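Long-range contacts in probable mRNA-capping enzyme (Acanthamoeba polyphaga mimivirus, PDB 3BGY), which uses this N-terminal domain to remove the terminal phosphate from 5'-triphosphate ends of mRNA, the first step of cap synthesis by the full-length enzyme: residues Leu72-Ile77 / Glu168-Arg173; Asp80-Arg85 / Ile124-Arg129. One frame throughout, in Å; residues are numbered along the deposited sequence.

Contact 1: residues Leu72-Ile77 / Glu168-Arg173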
loop_
_atom_site.group_PDB
_atom_site.type_symbol
_atom_site.label_atom_id
_atom_site.label_comp_id
_atom_site.label_asym_id
_atom_site.label_seq_id
_atom_site.Cartn_x
_atom_site.Cartn_y
_atom_site.Cartn_z
ATOM N N LEU A 72 8.431 -6.682 -5.561
ATOM C CA LEU A 72 9.401 -5.657 -5.205
ATOM C C LEU A 72 8.885 -4.270 -5.628
ATOM O O LEU A 72 8.573 -4.042 -6.809
ATOM C CB LEU A 72 10.748 -5.934 -5.917
ATOM C CG LEU A 72 11.814 -4.859 -5.701
ATOM C CD1 LEU A 72 12.234 -4.811 -4.266
ATOM C CD2 LEU A 72 13.012 -5.088 -6.617
ATOM N N ASP A 73 8.762 -3.357 -4.660
ATOM C CA ASP A 73 8.362 -1.971 -4.936
ATOM C C ASP A 73 9.598 -1.100 -5.036
ATOM O O ASP A 73 10.438 -1.114 -4.140
ATOM C CB ASP A 73 7.533 -1.368 -3.790
ATOM C CG ASP A 73 6.067 -1.667 -3.896
ATOM O OD1 ASP A 73 5.626 -2.195 -4.927
ATOM O OD2 ASP A 73 5.334 -1.323 -2.947
ATOM N N ILE A 74 9.683 -0.304 -6.102
ATOM C CA ILE A 74 10.812 0.609 -6.277
ATOM C C ILE A 74 10.158 1.968 -6.336
ATOM O O ILE A 74 9.376 2.265 -7.241
ATOM C CB ILE A 74 11.621 0.344 -7.577
ATOM C CG1 ILE A 74 12.156 -1.083 -7.599
ATOM C CG2 ILE A 74 12.850 1.261 -7.633
ATOM C CD1 ILE A 74 11.342 -2.013 -8.450
ATOM N N SER A 75 10.428 2.779 -5.321
ATOM C CA SER A 75 9.827 4.099 -5.275
ATOM C C SER A 75 10.839 5.191 -5.572
ATOM O O SER A 75 11.897 5.240 -4.937
ATOM C CB SER A 75 9.257 4.368 -3.885
ATOM O OG SER A 75 8.237 3.445 -3.552
ATOM N N LEU A 76 10.500 6.055 -6.529
ATOM C CA LEU A 76 11.338 7.223 -6.839
ATOM C C LEU A 76 10.689 8.372 -6.111
ATOM O O LEU A 76 9.529 8.698 -6.365
ATOM C CB LEU A 76 11.378 7.528 -8.331
ATOM C CG LEU A 76 11.781 6.406 -9.256
ATOM C CD1 LEU A 76 11.786 7.005 -10.666
ATOM C CD2 LEU A 76 13.167 5.828 -8.909
ATOM N N ILE A 77 11.439 8.967 -5.182
ATOM C CA ILE A 77 10.936 10.051 -4.337
ATOM C C ILE A 77 11.521 11.377 -4.788
ATOM O O ILE A 77 12.711 11.612 -4.698
ATOM C CB ILE A 77 11.250 9.767 -2.852
ATOM C CG1 ILE A 77 10.723 8.375 -2.485
ATOM C CG2 ILE A 77 10.569 10.830 -1.928
ATOM C CD1 ILE A 77 11.430 7.760 -1.295
ATOM N N GLU A 168 16.801 12.540 -7.300
ATOM C CA GLU A 168 15.727 11.693 -6.743
ATOM C C GLU A 168 16.268 10.754 -5.674
ATOM O O GLU A 168 17.430 10.323 -5.754
ATOM C CB GLU A 168 15.111 10.801 -7.838
ATOM C CG GLU A 168 14.262 11.522 -8.888
ATOM C CD GLU A 168 15.071 12.332 -9.895
ATOM O OE1 GLU A 168 16.250 11.987 -10.134
ATOM O OE2 GLU A 168 14.515 13.312 -10.439
ATOM N N ARG A 169 15.430 10.471 -4.672
ATOM C CA ARG A 169 15.765 9.501 -3.637
ATOM C C ARG A 169 15.099 8.185 -4.076
ATOM O O ARG A 169 14.097 8.216 -4.806
ATOM C CB ARG A 169 15.210 9.929 -2.262
ATOM C CG ARG A 169 15.887 11.156 -1.622
ATOM C CD ARG A 169 15.061 11.629 -0.406
ATOM N NE ARG A 169 15.707 12.631 0.470
ATOM C CZ ARG A 169 15.754 13.939 0.213
ATOM N NH1 ARG A 169 15.218 14.428 -0.900
ATOM N NH2 ARG A 169 16.250 14.783 1.122
ATOM N N ILE A 170 15.689 7.041 -3.743
ATOM C CA ILE A 170 15.063 5.768 -4.110
ATOM C C ILE A 170 14.893 4.888 -2.878
ATOM O O ILE A 170 15.769 4.841 -2.009
ATOM C CB ILE A 170 15.854 4.977 -5.172
ATOM C CG1 ILE A 170 16.186 5.874 -6.365
ATOM C CG2 ILE A 170 15.007 3.801 -5.700
ATOM C CD1 ILE A 170 17.204 5.262 -7.291
ATOM N N MET A 171 13.750 4.217 -2.804
ATOM C CA MET A 171 13.462 3.303 -1.706
ATOM C C MET A 171 12.981 1.977 -2.283
ATOM O O MET A 171 12.267 1.949 -3.299
ATOM C CB MET A 171 12.418 3.897 -0.759
ATOM C CG MET A 171 12.067 3.010 0.431
ATOM S SD MET A 171 10.840 3.785 1.449
ATOM C CE MET A 171 9.546 4.149 0.217
ATOM N N TYR A 172 13.424 0.891 -1.650
ATOM C CA TYR A 172 13.074 -0.470 -2.061
ATOM C C TYR A 172 12.316 -1.178 -0.972
ATOM O O TYR A 172 12.669 -1.069 0.196
ATOM C CB TYR A 172 14.329 -1.285 -2.352
ATOM C CG TYR A 172 15.215 -0.626 -3.373
ATOM C CD1 TYR A 172 14.975 -0.805 -4.747
ATOM C CD2 TYR A 172 16.254 0.251 -2.978
ATOM C CE1 TYR A 172 15.743 -0.130 -5.705
ATOM C CE2 TYR A 172 17.045 0.950 -3.955
ATOM C CZ TYR A 172 16.768 0.738 -5.305
ATOM O OH TYR A 172 17.505 1.367 -6.263
ATOM N N ARG A 173 11.206 -1.809 -1.344
ATOM C CA ARG A 173 10.434 -2.577 -0.376
ATOM C C ARG A 173 10.081 -3.902 -1.012
ATOM O O ARG A 173 9.420 -3.922 -2.037
ATOM C CB ARG A 173 9.156 -1.848 0.054
ATOM C CG ARG A 173 9.429 -0.652 0.949
ATOM C CD ARG A 173 8.170 0.008 1.444
ATOM N NE ARG A 173 8.516 1.090 2.365
ATOM C CZ ARG A 173 7.847 2.233 2.487
ATOM N NH1 ARG A 173 6.772 2.472 1.743
ATOM N NH2 ARG A 173 8.297 3.173 3.312
HETATM O O HOH W 1 13.955 13.609 -3.405
#

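Contact 2: residues Asp80-Arg85 / Ile124-Arg129. With ACT (acetate ion), chain D.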
loop_
_atom_site.group_PDB
_atom_site.type_symbol
_atom_site.label_atom_id
_atom_site.label_comp_id
_atom_site.label_asym_id
_atom_site.label_seq_id
_atom_site.Cartn_x
_atom_site.Cartn_y
_atom_site.Cartn_z
ATOM N N ASP A 80 9.634 17.335 -4.361
ATOM C CA ASP A 80 8.335 17.834 -3.916
ATOM C C ASP A 80 7.610 16.839 -3.000
ATOM O O ASP A 80 6.474 17.089 -2.591
ATOM C CB ASP A 80 7.438 18.263 -5.109
ATOM C CG ASP A 80 6.988 17.079 -6.005
ATOM O OD1 ASP A 80 7.435 15.916 -5.811
ATOM O OD2 ASP A 80 6.157 17.324 -6.912
ATOM N N LYS A 81 8.285 15.709 -2.711
ATOM C CA LYS A 81 7.811 14.622 -1.824
ATOM C C LYS A 81 6.823 13.648 -2.468
ATOM O O LYS A 81 6.360 12.691 -1.822
ATOM C CB LYS A 81 7.255 15.147 -0.477
ATOM C CG LYS A 81 8.256 15.977 0.342
ATOM C CD LYS A 81 7.563 16.662 1.516
ATOM C CE LYS A 81 8.510 17.599 2.263
ATOM N NZ LYS A 81 9.013 18.744 1.436
ATOM N N ASN A 82 6.529 13.869 -3.750
ATOM C CA ASN A 82 5.637 12.969 -4.459
ATOM C C ASN A 82 6.436 11.775 -4.948
ATOM O O ASN A 82 7.678 11.805 -4.975
ATOM C CB ASN A 82 4.867 13.701 -5.552
ATOM C CG ASN A 82 3.958 14.750 -4.979
ATOM O OD1 ASN A 82 3.326 14.525 -3.934
ATOM N ND2 ASN A 82 3.944 15.928 -5.588
ATOM N N VAL A 83 5.730 10.712 -5.325
ATOM C CA VAL A 83 6.407 9.461 -5.603
ATOM C C VAL A 83 5.962 8.797 -6.887
ATOM O O VAL A 83 4.794 8.774 -7.176
ATOM C CB VAL A 83 6.118 8.452 -4.405
ATOM C CG1 VAL A 83 6.679 7.051 -4.672
ATOM C CG2 VAL A 83 6.718 8.994 -3.102
ATOM N N TYR A 84 6.920 8.207 -7.599
ATOM C CA TYR A 84 6.636 7.436 -8.828
ATOM C C TYR A 84 7.065 6.035 -8.406
ATOM O O TYR A 84 8.250 5.796 -8.130
ATOM C CB TYR A 84 7.499 7.930 -10.016
ATOM C CG TYR A 84 7.121 7.269 -11.346
ATOM C CD1 TYR A 84 6.105 7.799 -12.154
ATOM C CD2 TYR A 84 7.819 6.138 -11.797
ATOM C CE1 TYR A 84 5.804 7.205 -13.424
ATOM C CE2 TYR A 84 7.531 5.539 -13.048
ATOM C CZ TYR A 84 6.530 6.084 -13.840
ATOM O OH TYR A 84 6.262 5.515 -15.062
ATOM N N ARG A 85 6.098 5.134 -8.264
ATOM C CA ARG A 85 6.393 3.777 -7.790
ATOM C C ARG A 85 6.082 2.657 -8.774
ATOM O O ARG A 85 4.996 2.604 -9.328
ATOM C CB ARG A 85 5.624 3.511 -6.486
ATOM C CG ARG A 85 5.887 2.139 -5.815
ATOM C CD ARG A 85 4.948 1.918 -4.651
ATOM N NE ARG A 85 3.565 1.768 -5.098
ATOM C CZ ARG A 85 2.519 1.635 -4.278
ATOM N NH1 ARG A 85 2.688 1.629 -2.960
ATOM N NH2 ARG A 85 1.300 1.510 -4.776
ATOM N N ILE A 124 2.363 0.453 -12.041
ATOM C CA ILE A 124 2.993 1.767 -11.926
ATOM C C ILE A 124 1.988 2.786 -11.436
ATOM O O ILE A 124 0.856 2.847 -11.929
ATOM C CB ILE A 124 3.532 2.231 -13.316
ATOM C CG1 ILE A 124 4.480 1.179 -13.893
ATOM C CG2 ILE A 124 4.237 3.557 -13.185
ATOM C CD1 ILE A 124 5.119 1.549 -15.225
ATOM N N VAL A 125 2.395 3.562 -10.426
ATOM C CA VAL A 125 1.538 4.581 -9.863
ATOM C C VAL A 125 2.304 5.853 -9.547
ATOM O O VAL A 125 3.501 5.828 -9.246
ATOM C CB VAL A 125 0.822 4.130 -8.503
ATOM C CG1 VAL A 125 -0.173 2.985 -8.728
ATOM C CG2 VAL A 125 1.843 3.771 -7.412
ATOM N N TYR A 126 1.598 6.967 -9.645
ATOM C CA TYR A 126 2.149 8.254 -9.261
ATOM C C TYR A 126 1.338 8.614 -8.012
ATOM O O TYR A 126 0.112 8.727 -8.054
ATOM C CB TYR A 126 2.000 9.291 -10.377
ATOM C CG TYR A 126 2.408 10.677 -9.930
ATOM C CD1 TYR A 126 3.771 11.041 -9.833
ATOM C CD2 TYR A 126 1.428 11.621 -9.558
ATOM C CE1 TYR A 126 4.145 12.322 -9.358
ATOM C CE2 TYR A 126 1.784 12.893 -9.098
ATOM C CZ TYR A 126 3.142 13.235 -9.005
ATOM O OH TYR A 126 3.470 14.484 -8.548
ATOM N N LYS A 127 2.050 8.821 -6.914
ATOM C CA LYS A 127 1.424 9.093 -5.626
ATOM C C LYS A 127 1.594 10.546 -5.265
ATOM O O LYS A 127 2.721 11.010 -5.096
ATOM C CB LYS A 127 2.074 8.220 -4.550
ATOM C CG LYS A 127 1.865 6.729 -4.720
ATOM C CD LYS A 127 2.696 5.924 -3.703
ATOM C CE LYS A 127 1.947 5.660 -2.390
ATOM N NZ LYS A 127 1.418 6.874 -1.699
ATOM N N ASN A 128 0.481 11.272 -5.192
ATOM C CA ASN A 128 0.526 12.690 -4.834
ATOM C C ASN A 128 0.376 12.713 -3.318
ATOM O O ASN A 128 -0.738 12.652 -2.784
ATOM C CB ASN A 128 -0.607 13.491 -5.526
ATOM C CG ASN A 128 -0.589 14.984 -5.174
ATOM O OD1 ASN A 128 0.047 15.417 -4.205
ATOM N ND2 ASN A 128 -1.344 15.762 -5.927
ATOM N N ARG A 129 1.515 12.780 -2.640
ATOM C CA ARG A 129 1.530 12.772 -1.191
ATOM C C ARG A 129 1.029 14.050 -0.530
ATOM O O ARG A 129 0.778 14.060 0.674
ATOM C CB ARG A 129 2.915 12.371 -0.693
ATOM C CG ARG A 129 3.248 10.913 -1.033
ATOM C CD ARG A 129 4.227 10.295 -0.046
ATOM N NE ARG A 129 4.248 8.836 -0.155
ATOM C CZ ARG A 129 5.191 8.046 0.360
ATOM N NH1 ARG A 129 6.214 8.562 1.036
ATOM N NH2 ARG A 129 5.129 6.731 0.173
HETATM C C ACT D . 6.892 15.269 -9.429
HETATM O O ACT D . 7.688 16.292 -9.842
HETATM O OXT ACT D . 5.905 15.458 -8.760
HETATM C CH3 ACT D . 7.219 13.888 -9.823
HETATM O O HOH W 2 7.273 11.447 0.339
HETATM O O HOH W 3 1.286 17.717 -4.430
#

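Contact 1: residues Leu72-Ile77 / Glu168-Arg173
Asp73, Ser75 and Ile77 face Arg173, Met171 and Arg169 across two neighbouring antiparallel strands in the eight-stranded barrel of this tunnel triphosphatase. Each couple is a hydrogen-bonded pair, so six backbone bonds join the strands; the one from Ser75 N to Met171 O, 2.9 Å, is almost straight at 177°. Between them CA-H groups approach carbonyls, Ile170 CA lying 3.3 Å from Ser75 O.

Apolar contacts gather on the face of Ile74, Leu76, Ile170 and Tyr172. Bulky hydrophobic residues suit Ile74 and Tyr172, covered by helices 91-101 and 106-115, and Leu76, which meets helix 106-115. Ile170, with CG1 turned beside its backbone N and CG2 beside its carbonyl carbon (chi1 -51°), sends one branch to each neighbour: CG2 meets Ile74 CG2 at 3.9 Å, and CG1 meets Leu76 CD2 at the same distance. Ile74 CG2 also slants onto Tyr172 CE1, 3.7 Å away.

The other face is more polar, consistent with a tunnel lining. There the Asp73 carboxylate is hydrogen-bonded to Ser87, small Ser75 accommodates Val83 and Arg85, and Ile77 CD1 crosses Met171 CB at 4.0 Å. At the strand end one water donates to Ile77 O (2.7 Å) and accepts in the guanidinium plane from Arg169 NH1 (2.9 Å).

Contact 2: residues Asp80-Arg85 / Ile124-Arg129
An antiparallel pairing in the wall of the triphosphatase barrel, with an Asx turn leading into strand 83-88, brings Val83 and Arg85 opposite Lys127 and Val125. Both couples are hydrogen-bonded pairs; Lys127 N reaches Val83 O at 2.8 Å in a nearly straight bond (176°).

Between them Tyr84 and Tyr126 form a non-hydrogen-bonded pair. In each, CG stands anti to the backbone N (chi1 -173° and 173°), and because the strands run oppositely the rings diverge. Tyr84 presents its phenol end to Ile124, whose CG2 approaches CZ obliquely at 3.5 Å. The phenol end of Tyr126 lies beside the turn, where its OH donates to OXT of an acetate, probably from the crystallisation liquor, at 2.6 Å.

Asp80 builds the turn: OD1 accepts from Asn82 N at 3.0 Å, the donor standing above the carboxylate plane. A short polar amide suits Asn82, since its OD1 can take a weak bond from Arg129 N where the chain corners.

Arg85 and Lys127 share a face with Val83 and Val125; Arg85 also makes long, weak ion pairs with Asp73 and Glu149, a mixture of charges consistent with a tunnel that binds metal and triphosphate. Val125 CG2 lies alongside Arg85 NE at 3.5 Å, and Lys127 runs its aliphatic chain over one face of the Arg85 guanidinium. Val83 CG2 sits 3.8 Å above the centre of the Arg129 guanidinium, whose NH1 donates to a water that in turn donates to Lys81 O, 2.7 Å away.

From the N terminus the chain enters contact 1 on strand 66-77, turns, and begins contact 2 at once on strand 83-88. Helices 91-101 and 106-115 follow before strand 122-136 returns to close contact 2, the shorter loop. Strand 142-152 comes next, and only then does strand 169-183 complete contact 1, so the loop of contact 2 lies wholly within that of contact 1. The result is four adjacent barrel strands in the order 122-136, 83-88, 66-77 and 169-183. The two contacts meet at the middle of this set, where Leu76 N probably bonds Tyr84 O at 2.8 Å and Ser75 OG packs against Arg85 CG.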